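Local coordinates for protein allantoicase (Saccharomyces cerevisiae, PDB 1O59) that hydrolyses allantoate to (S)-ureidoglycolate and urea, a step of allantoin degradation that lets yeast use purines as secondary nitrogen sources, at residues I38-G43 against I61-P66; G110-A115 against G185-F190; A122-I127 against K152-P157. One frame throughout, in Å; residues are numbered along the deposited sequence.

Contact 1 of 3, residues I38-G43 against I61-P66; sequences IGSKLG and IQPTAP
Ile61 opens the contact by laying its side chain against Ile38 and Ser40, where the loop after strand 35-36 meets the loop after strand 45-49 without strand pairing; its carbonyl oxygen faces Gly39 CA. Its CG2 lies 3.1 Å from Ile38 O, while the same methyl faces Ile38 CG1 at 4.1 Å, so the branched end fits both a carbonyl and an aliphatic chain. With chi1 at 57°, CG1 sits between the backbone N and the carbonyl carbon, and CD1 is carried back over Ile38 O. The carbonyl of Ile61 does the polar work: Ser40 N donates to Ile61 O over 3.0 Å in a nearly straight bond (173°), tilted from the carbonyl plane, and a water that accepts from Lys41 N donates to the same oxygen. Gln62 turns its CB away, but its folded chain returns the amide toward Ser40, and Glu58 O takes up NE2. Pro63 makes two touches, its CD 3.3 Å from Ser40 OG and its CB beside Lys41 CD. The Lys41 and Pro63 side chains slide past each other in opposite directions, and the extended lysine continues to Asp231 and Asn232 of the second repeat. One backbone oxygen, gripped by an amide and a water, thus supplies the directional link, whereas the rest is van der Waals contact, much of it carbon against oxygen.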
loop_
_atom_site.group_PDB
_atom_site.type_symbol
_atom_site.label_atom_id
_atom_site.label_comp_id
_atom_site.label_asym_id
_atom_site.label_seq_id
_atom_site.Cartn_x
_atom_site.Cartn_y
_atom_site.Cartn_z
ATOM N N ILE A 38 -2.299 -6.331 1.066
ATOM C CA ILE A 38 -3.409 -6.739 1.937
ATOM C C ILE A 38 -4.115 -5.585 2.640
ATOM O O ILE A 38 -5.096 -5.822 3.357
ATOM C CB ILE A 38 -2.976 -7.772 2.997
ATOM C CG1 ILE A 38 -1.967 -7.167 3.982
ATOM C CG2 ILE A 38 -2.420 -8.992 2.305
ATOM C CD1 ILE A 38 -1.449 -8.129 5.021
ATOM N N GLY A 39 -3.620 -4.359 2.452
ATOM C CA GLY A 39 -4.268 -3.174 3.019
ATOM C C GLY A 39 -5.701 -3.055 2.526
ATOM O O GLY A 39 -5.956 -3.266 1.344
ATOM N N SER A 40 -6.616 -2.714 3.438
ATOM C CA SER A 40 -8.020 -2.473 3.104
ATOM C C SER A 40 -8.237 -1.341 2.102
ATOM O O SER A 40 -9.242 -1.317 1.386
ATOM C CB SER A 40 -8.798 -2.150 4.361
ATOM O OG SER A 40 -8.349 -0.943 4.916
ATOM N N LYS A 41 -7.298 -0.406 2.072
ATOM C CA LYS A 41 -7.383 0.765 1.198
ATOM C C LYS A 41 -7.151 0.465 -0.275
ATOM O O LYS A 41 -7.456 1.331 -1.099
ATOM C CB LYS A 41 -6.428 1.871 1.641
ATOM C CG LYS A 41 -4.948 1.620 1.367
ATOM C CD LYS A 41 -4.159 2.806 1.928
ATOM C CE LYS A 41 -2.716 2.814 1.540
ATOM N NZ LYS A 41 -2.069 4.009 2.182
ATOM N N LEU A 42 -6.609 -0.713 -0.612
ATOM C CA LEU A 42 -6.659 -1.165 -1.997
ATOM C C LEU A 42 -7.515 -2.415 -2.151
ATOM O O LEU A 42 -7.503 -3.069 -3.178
ATOM C CB LEU A 42 -5.265 -1.320 -2.637
ATOM C CG LEU A 42 -4.171 -2.160 -1.990
ATOM C CD1 LEU A 42 -4.538 -3.660 -1.977
ATOM C CD2 LEU A 42 -2.820 -1.924 -2.681
ATOM N N GLY A 43 -8.297 -2.708 -1.137
ATOM C CA GLY A 43 -9.333 -3.715 -1.245
ATOM C C GLY A 43 -9.004 -5.042 -0.593
ATOM O O GLY A 43 -9.690 -6.034 -0.852
ATOM N N ILE A 61 -5.563 -4.693 8.941
ATOM C CA ILE A 61 -5.284 -4.143 7.593
ATOM C C ILE A 61 -5.765 -2.718 7.365
ATOM O O ILE A 61 -5.676 -2.197 6.221
ATOM C CB ILE A 61 -5.838 -5.034 6.469
ATOM C CG1 ILE A 61 -7.338 -5.264 6.609
ATOM C CG2 ILE A 61 -5.134 -6.384 6.444
ATOM C CD1 ILE A 61 -7.935 -5.961 5.370
ATOM N N GLN A 62 -6.244 -2.071 8.439
ATOM C CA GLN A 62 -6.732 -0.696 8.320
ATOM C C GLN A 62 -5.576 0.270 8.002
ATOM O O GLN A 62 -4.460 0.112 8.470
ATOM C CB GLN A 62 -7.522 -0.251 9.580
ATOM C CG GLN A 62 -8.772 -1.100 9.832
ATOM C CD GLN A 62 -9.722 -1.146 8.595
ATOM O OE1 GLN A 62 -10.164 -0.084 8.100
ATOM N NE2 GLN A 62 -10.000 -2.356 8.087
ATOM N N PRO A 63 -5.867 1.288 7.215
ATOM C CA PRO A 63 -4.852 2.257 6.790
ATOM C C PRO A 63 -4.258 3.136 7.898
ATOM O O PRO A 63 -3.148 3.672 7.748
ATOM C CB PRO A 63 -5.614 3.136 5.797
ATOM C CG PRO A 63 -7.037 2.893 6.049
ATOM C CD PRO A 63 -7.197 1.582 6.665
ATOM N N THR A 64 -5.003 3.286 8.981
ATOM C CA THR A 64 -4.639 4.174 10.073
ATOM C C THR A 64 -3.524 3.566 10.910
ATOM O O THR A 64 -3.301 2.352 10.906
ATOM C CB THR A 64 -5.851 4.365 10.977
ATOM O OG1 THR A 64 -6.445 3.087 11.225
ATOM C CG2 THR A 64 -6.973 5.086 10.272
ATOM N N ALA A 65 -2.822 4.410 11.638
ATOM C CA ALA A 65 -1.890 3.913 12.637
ATOM C C ALA A 65 -2.739 3.598 13.838
ATOM O O ALA A 65 -3.764 4.256 14.035
ATOM C CB ALA A 65 -0.805 4.948 12.975
ATOM N N PRO A 66 -2.341 2.608 14.629
ATOM C CA PRO A 66 -3.135 2.194 15.774
ATOM C C PRO A 66 -3.095 3.219 16.908
ATOM O O PRO A 66 -2.114 3.965 17.055
ATOM C CB PRO A 66 -2.503 0.869 16.200
ATOM C CG PRO A 66 -1.280 0.687 15.391
ATOM C CD PRO A 66 -1.093 1.835 14.505
HETATM O O HOH W 1 -5.019 -0.112 4.301
HETATM O O HOH W 2 -1.515 2.981 5.446
#

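Contact 2 of 3, residues G110-A115 against G185-F190; sequences GEIDTA and GGIARF
Ile112 and Phe190 face each other as a non-hydrogen-bonded pair of an antiparallel sheet, next to a classic beta bulge in which Ala188 and Arg189 both stand opposite Asp113. The tight part is the face carrying Ile112 and Phe190. Ile112 CD1 approaches Phe190 CD1 to 3.4 Å, coming obliquely to the ring, while Glu111 O lies at the ring edge and in its plane. With chi1 at 176°, the ring swings opposite the backbone N and in among Ile127, Ile177 and Leu179, the hydrophobic filling between this sheet and the next. Ile187 extends the same layer, its CG2 reaching 4.3 Å to Ile112 CG2.

On the other face, which is buried too, the side chains of Asp113 and Arg189 touch only at CB (3.9 Å from CB to CB), and their charged ends diverge, Asp113 OD2 and Arg189 NE lying 6.7 Å apart. Arg189 bends at chi2 and leads its guanidinium away to Asp81 and Thr64 O; its NH1 also donates to Ala188 O, which lies in the guanidinium plane. Asp113 instead turns OD1 forward along the chain to Ala115 N in an Asx turn, the amide meeting the carboxylate from above its plane. Beyond the paired residues, Ala188 CB meets both the CB and the O of Ala115. The bulge itself is written on one oxygen: Asp113 O receives Arg189 N at 3.0 Å on an in-plane lone pair, and Ala188 N at 2.7 Å nearly along the C=O axis, the latter bond bent to 131° at its hydrogen.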
loop_
_atom_site.group_PDB
_atom_site.type_symbol
_atom_site.label_atom_id
_atom_site.label_comp_id
_atom_site.label_asym_id
_atom_site.label_seq_id
_atom_site.Cartn_x
_atom_site.Cartn_y
_atom_site.Cartn_z
ATOM N N GLY A 110 7.277 -7.285 4.881
ATOM C CA GLY A 110 6.086 -6.861 5.605
ATOM C C GLY A 110 6.349 -6.152 6.904
ATOM O O GLY A 110 7.495 -5.884 7.270
ATOM N N GLU A 111 5.260 -5.820 7.582
ATOM C CA GLU A 111 5.291 -5.252 8.926
ATOM C C GLU A 111 4.303 -5.954 9.858
ATOM O O GLU A 111 3.108 -6.157 9.518
ATOM C CB GLU A 111 4.964 -3.743 8.938
ATOM C CG GLU A 111 4.873 -3.180 10.378
ATOM C CD GLU A 111 4.522 -1.683 10.492
ATOM O OE1 GLU A 111 4.616 -0.931 9.486
ATOM O OE2 GLU A 111 4.159 -1.251 11.617
ATOM N N ILE A 112 4.798 -6.265 11.042
ATOM C CA ILE A 112 3.962 -6.665 12.154
ATOM C C ILE A 112 4.127 -5.643 13.277
ATOM O O ILE A 112 5.234 -5.444 13.807
ATOM C CB ILE A 112 4.336 -8.094 12.629
ATOM C CG1 ILE A 112 3.869 -9.158 11.594
ATOM C CG2 ILE A 112 3.776 -8.394 14.029
ATOM C CD1 ILE A 112 2.359 -9.399 11.586
ATOM N N ASP A 113 3.014 -4.975 13.594
ATOM C CA ASP A 113 2.948 -4.008 14.695
ATOM C C ASP A 113 2.126 -4.565 15.884
ATOM O O ASP A 113 0.902 -4.760 15.791
ATOM C CB ASP A 113 2.339 -2.690 14.177
ATOM C CG ASP A 113 2.526 -1.493 15.153
ATOM O OD1 ASP A 113 3.080 -1.646 16.300
ATOM O OD2 ASP A 113 2.123 -0.344 14.827
ATOM N N THR A 114 2.791 -4.802 17.000
ATOM C CA THR A 114 2.124 -5.237 18.231
ATOM C C THR A 114 1.756 -4.066 19.139
ATOM O O THR A 114 1.585 -4.255 20.329
ATOM C CB THR A 114 3.037 -6.233 19.019
ATOM O OG1 THR A 114 4.329 -5.660 19.246
ATOM C CG2 THR A 114 3.341 -7.478 18.213
ATOM N N ALA A 115 1.636 -2.861 18.585
ATOM C CA ALA A 115 1.319 -1.641 19.359
ATOM C C ALA A 115 0.270 -1.807 20.446
ATOM O O ALA A 115 -0.856 -2.276 20.192
ATOM C CB ALA A 115 0.887 -0.518 18.422
ATOM N N GLY A 185 -2.774 -14.232 21.198
ATOM C CA GLY A 185 -2.352 -12.911 21.678
ATOM C C GLY A 185 -2.928 -11.756 20.880
ATOM O O GLY A 185 -4.016 -11.841 20.325
ATOM N N GLY A 186 -2.171 -10.676 20.789
ATOM C CA GLY A 186 -2.630 -9.502 20.068
ATOM C C GLY A 186 -1.632 -9.011 19.042
ATOM O O GLY A 186 -0.399 -9.094 19.232
ATOM N N ILE A 187 -2.188 -8.513 17.947
ATOM C CA ILE A 187 -1.439 -7.803 16.939
ATOM C C ILE A 187 -2.279 -6.601 16.473
ATOM O O ILE A 187 -3.439 -6.754 16.090
ATOM C CB ILE A 187 -1.118 -8.721 15.734
ATOM C CG1 ILE A 187 -0.194 -9.894 16.149
ATOM C CG2 ILE A 187 -0.464 -7.909 14.594
ATOM C CD1 ILE A 187 -0.075 -10.981 15.071
ATOM N N ALA A 188 -1.650 -5.432 16.447
ATOM C CA ALA A 188 -2.300 -4.195 16.029
ATOM C C ALA A 188 -2.440 -4.128 14.501
ATOM O O ALA A 188 -3.569 -4.018 13.988
ATOM C CB ALA A 188 -1.525 -2.988 16.573
ATOM N N ARG A 189 -1.315 -4.240 13.786
ATOM C CA ARG A 189 -1.316 -4.112 12.325
ATOM C C ARG A 189 -0.501 -5.150 11.630
ATOM O O ARG A 189 0.557 -5.581 12.142
ATOM C CB ARG A 189 -0.795 -2.749 11.866
ATOM C CG ARG A 189 -1.721 -1.565 12.178
ATOM C CD ARG A 189 -3.066 -1.619 11.497
ATOM N NE ARG A 189 -3.862 -0.417 11.820
ATOM C CZ ARG A 189 -4.602 -0.260 12.915
ATOM N NH1 ARG A 189 -4.740 -1.228 13.811
ATOM N NH2 ARG A 189 -5.259 0.869 13.087
ATOM N N PHE A 190 -0.961 -5.515 10.433
ATOM C CA PHE A 190 -0.192 -6.416 9.546
ATOM C C PHE A 190 -0.140 -5.887 8.119
ATOM O O PHE A 190 -1.165 -5.815 7.448
ATOM C CB PHE A 190 -0.793 -7.821 9.585
ATOM C CG PHE A 190 -0.147 -8.825 8.637
ATOM C CD1 PHE A 190 1.250 -8.845 8.412
ATOM C CD2 PHE A 190 -0.939 -9.788 8.005
ATOM C CE1 PHE A 190 1.828 -9.783 7.553
ATOM C CE2 PHE A 190 -0.360 -10.744 7.172
ATOM C CZ PHE A 190 1.026 -10.737 6.945
#

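Contact 3 of 3, residues A122-I127 against K152-P157; sequences APFVSI and KFECGP
Phe124 and Glu154 pair across two antiparallel strands, and the phenylalanine shows how one side chain can span its neighbour. Its CB rests 3.8 Å from Lys152 CG and close to Phe153 O. CG lies slightly farther from that oxygen, and the first torsion (chi1 -64°), which sets CG beside the backbone N, turns the ring toward Glu154. One step farther, CD2 comes within 3.5 Å of Glu154 CA, and CE2 touches Glu154 CB at 3.7 Å. The planes of the ring and the glutamate carboxylate are 17° apart, nearly parallel, although the two chains cross at a slant. Lys152 arches over the ring, but its NZ is so far from the centroid that any cation-pi attraction is weak; the lysine also has Tyr182 as a cation-pi partner.

The opposite face is buried. Val125 and Phe153 lie side by side and point the same way, with Val125 CG1 4.0 Å from Phe153 CZ and Val125 CB above one face of the ring, offset toward its rim. Phe15 meets that ring edge-to-face. Val125 CG2 also reaches Cys155 SG.

Between the two faces, Val125 and Phe153 exchange a pair of backbone bonds: Phe153 N donates to Val125 O over 2.8 Å, and Val125 N to Phe153 O over 3.0 Å. Cys155 N adds a third to Pro123 O, arriving above the carbonyl plane. This is an antiparallel ladder at the border of a five-stranded sheet, where 147-154 is the outermost strand within the chain and one face looks inward while the other carries exposed side chains.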
loop_
_atom_site.group_PDB
_atom_site.type_symbol
_atom_site.label_atom_id
_atom_site.label_comp_id
_atom_site.label_asym_id
_atom_site.label_seq_id
_atom_site.Cartn_x
_atom_site.Cartn_y
_atom_site.Cartn_z
ATOM N N ALA A 122 1.490 -11.076 20.298
ATOM C CA ALA A 122 1.904 -12.298 19.589
ATOM C C ALA A 122 3.377 -12.628 19.897
ATOM O O ALA A 122 4.239 -11.782 19.622
ATOM C CB ALA A 122 1.764 -12.086 18.105
ATOM N N PRO A 123 3.669 -13.809 20.464
ATOM C CA PRO A 123 5.052 -14.208 20.732
ATOM C C PRO A 123 5.833 -14.565 19.488
ATOM O O PRO A 123 7.037 -14.328 19.432
ATOM C CB PRO A 123 4.907 -15.462 21.610
ATOM C CG PRO A 123 3.496 -15.527 21.974
ATOM C CD PRO A 123 2.713 -14.834 20.930
ATOM N N PHE A 124 5.160 -15.185 18.528
ATOM C CA PHE A 124 5.787 -15.623 17.307
ATOM C C PHE A 124 4.743 -15.553 16.209
ATOM O O PHE A 124 3.563 -15.804 16.428
ATOM C CB PHE A 124 6.294 -17.057 17.377
ATOM C CG PHE A 124 7.395 -17.295 18.378
ATOM C CD1 PHE A 124 7.096 -17.710 19.665
ATOM C CD2 PHE A 124 8.722 -17.162 18.019
ATOM C CE1 PHE A 124 8.104 -17.967 20.601
ATOM C CE2 PHE A 124 9.730 -17.396 18.931
ATOM C CZ PHE A 124 9.431 -17.804 20.225
ATOM N N VAL A 125 5.218 -15.233 15.013
ATOM C CA VAL A 125 4.392 -15.112 13.843
ATOM C C VAL A 125 5.078 -15.900 12.726
ATOM O O VAL A 125 6.317 -15.984 12.666
ATOM C CB VAL A 125 4.239 -13.609 13.479
ATOM C CG1 VAL A 125 3.941 -13.409 12.039
ATOM C CG2 VAL A 125 3.130 -12.920 14.335
ATOM N N SER A 126 4.273 -16.528 11.878
ATOM C CA SER A 126 4.745 -16.977 10.570
ATOM C C SER A 126 3.687 -16.563 9.520
ATOM O O SER A 126 2.538 -16.229 9.860
ATOM C CB SER A 126 5.106 -18.483 10.547
ATOM O OG SER A 126 3.983 -19.351 10.585
ATOM N N ILE A 127 4.124 -16.530 8.256
ATOM C CA ILE A 127 3.257 -16.197 7.144
ATOM C C ILE A 127 3.347 -17.220 6.024
ATOM O O ILE A 127 4.432 -17.652 5.619
ATOM C CB ILE A 127 3.572 -14.797 6.615
ATOM C CG1 ILE A 127 3.638 -13.783 7.772
ATOM C CG2 ILE A 127 2.487 -14.348 5.614
ATOM C CD1 ILE A 127 4.261 -12.431 7.382
ATOM N N LYS A 152 8.767 -18.712 11.032
ATOM C CA LYS A 152 8.379 -18.315 12.378
ATOM C C LYS A 152 9.433 -17.393 12.983
ATOM O O LYS A 152 10.615 -17.705 12.988
ATOM C CB LYS A 152 8.193 -19.578 13.235
ATOM C CG LYS A 152 7.517 -19.355 14.562
ATOM C CD LYS A 152 7.810 -20.500 15.551
ATOM C CE LYS A 152 6.555 -21.257 16.013
ATOM N NZ LYS A 152 6.858 -22.209 17.166
ATOM N N PHE A 153 9.004 -16.244 13.472
ATOM C CA PHE A 153 9.909 -15.344 14.154
ATOM C C PHE A 153 9.262 -14.716 15.361
ATOM O O PHE A 153 8.060 -14.511 15.415
ATOM C CB PHE A 153 10.442 -14.260 13.203
ATOM C CG PHE A 153 9.380 -13.288 12.685
ATOM C CD1 PHE A 153 9.009 -12.168 13.426
ATOM C CD2 PHE A 153 8.793 -13.477 11.426
ATOM C CE1 PHE A 153 8.057 -11.287 12.934
ATOM C CE2 PHE A 153 7.867 -12.607 10.920
ATOM C CZ PHE A 153 7.487 -11.503 11.673
ATOM N N GLU A 154 10.114 -14.388 16.312
ATOM C CA GLU A 154 9.729 -13.807 17.584
ATOM C C GLU A 154 9.345 -12.339 17.432
ATOM O O GLU A 154 9.987 -11.592 16.707
ATOM C CB GLU A 154 10.901 -13.934 18.557
ATOM C CG GLU A 154 10.546 -13.687 20.007
ATOM C CD GLU A 154 11.674 -14.081 20.966
ATOM O OE1 GLU A 154 12.839 -14.292 20.498
ATOM O OE2 GLU A 154 11.401 -14.208 22.195
ATOM N N CYS A 155 8.275 -11.945 18.112
ATOM C CA CYS A 155 7.861 -10.551 18.201
ATOM C C CYS A 155 8.026 -10.055 19.624
ATOM O O CYS A 155 7.980 -10.837 20.573
ATOM C CB CYS A 155 6.394 -10.431 17.865
ATOM S SG CYS A 155 5.979 -10.820 16.185
ATOM N N GLY A 156 8.188 -8.742 19.759
ATOM C CA GLY A 156 8.207 -8.078 21.061
ATOM C C GLY A 156 6.967 -7.245 21.351
ATOM O O GLY A 156 6.116 -7.052 20.471
ATOM N N PRO A 157 6.897 -6.710 22.568
ATOM C CA PRO A 157 5.726 -5.982 23.011
ATOM C C PRO A 157 5.603 -4.620 22.355
ATOM O O PRO A 157 6.590 -3.923 22.206
ATOM C CB PRO A 157 5.935 -5.845 24.521
ATOM C CG PRO A 157 7.388 -5.926 24.725
ATOM C CD PRO A 157 7.934 -6.759 23.609
HETATM O O HOH W 3 8.348 -13.885 22.090
#

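The three contacts grade from sheet to loop in the N-terminal half of the chain. Contact 2 is buried and joins strand 105-113 to strand 186-196; contact 3 belongs to the five-stranded sheet facing it and is partly exposed. Contact 1, likewise only partly buried, joins two loops nearer the chain centre and has one direct backbone bond and a water bridge where the others use strand ladders. Contact 3 is nested inside the loop closed by contact 2, and the two touch directly: Gly186 O with Ala122 N, and Thr114 OG1 with Gly156 O, are probable hydrogen bonds. Contact 1 packs Ile38 CD1 on Phe190 O of contact 2, but stays about 7 Å from contact 3 at their nearest atoms.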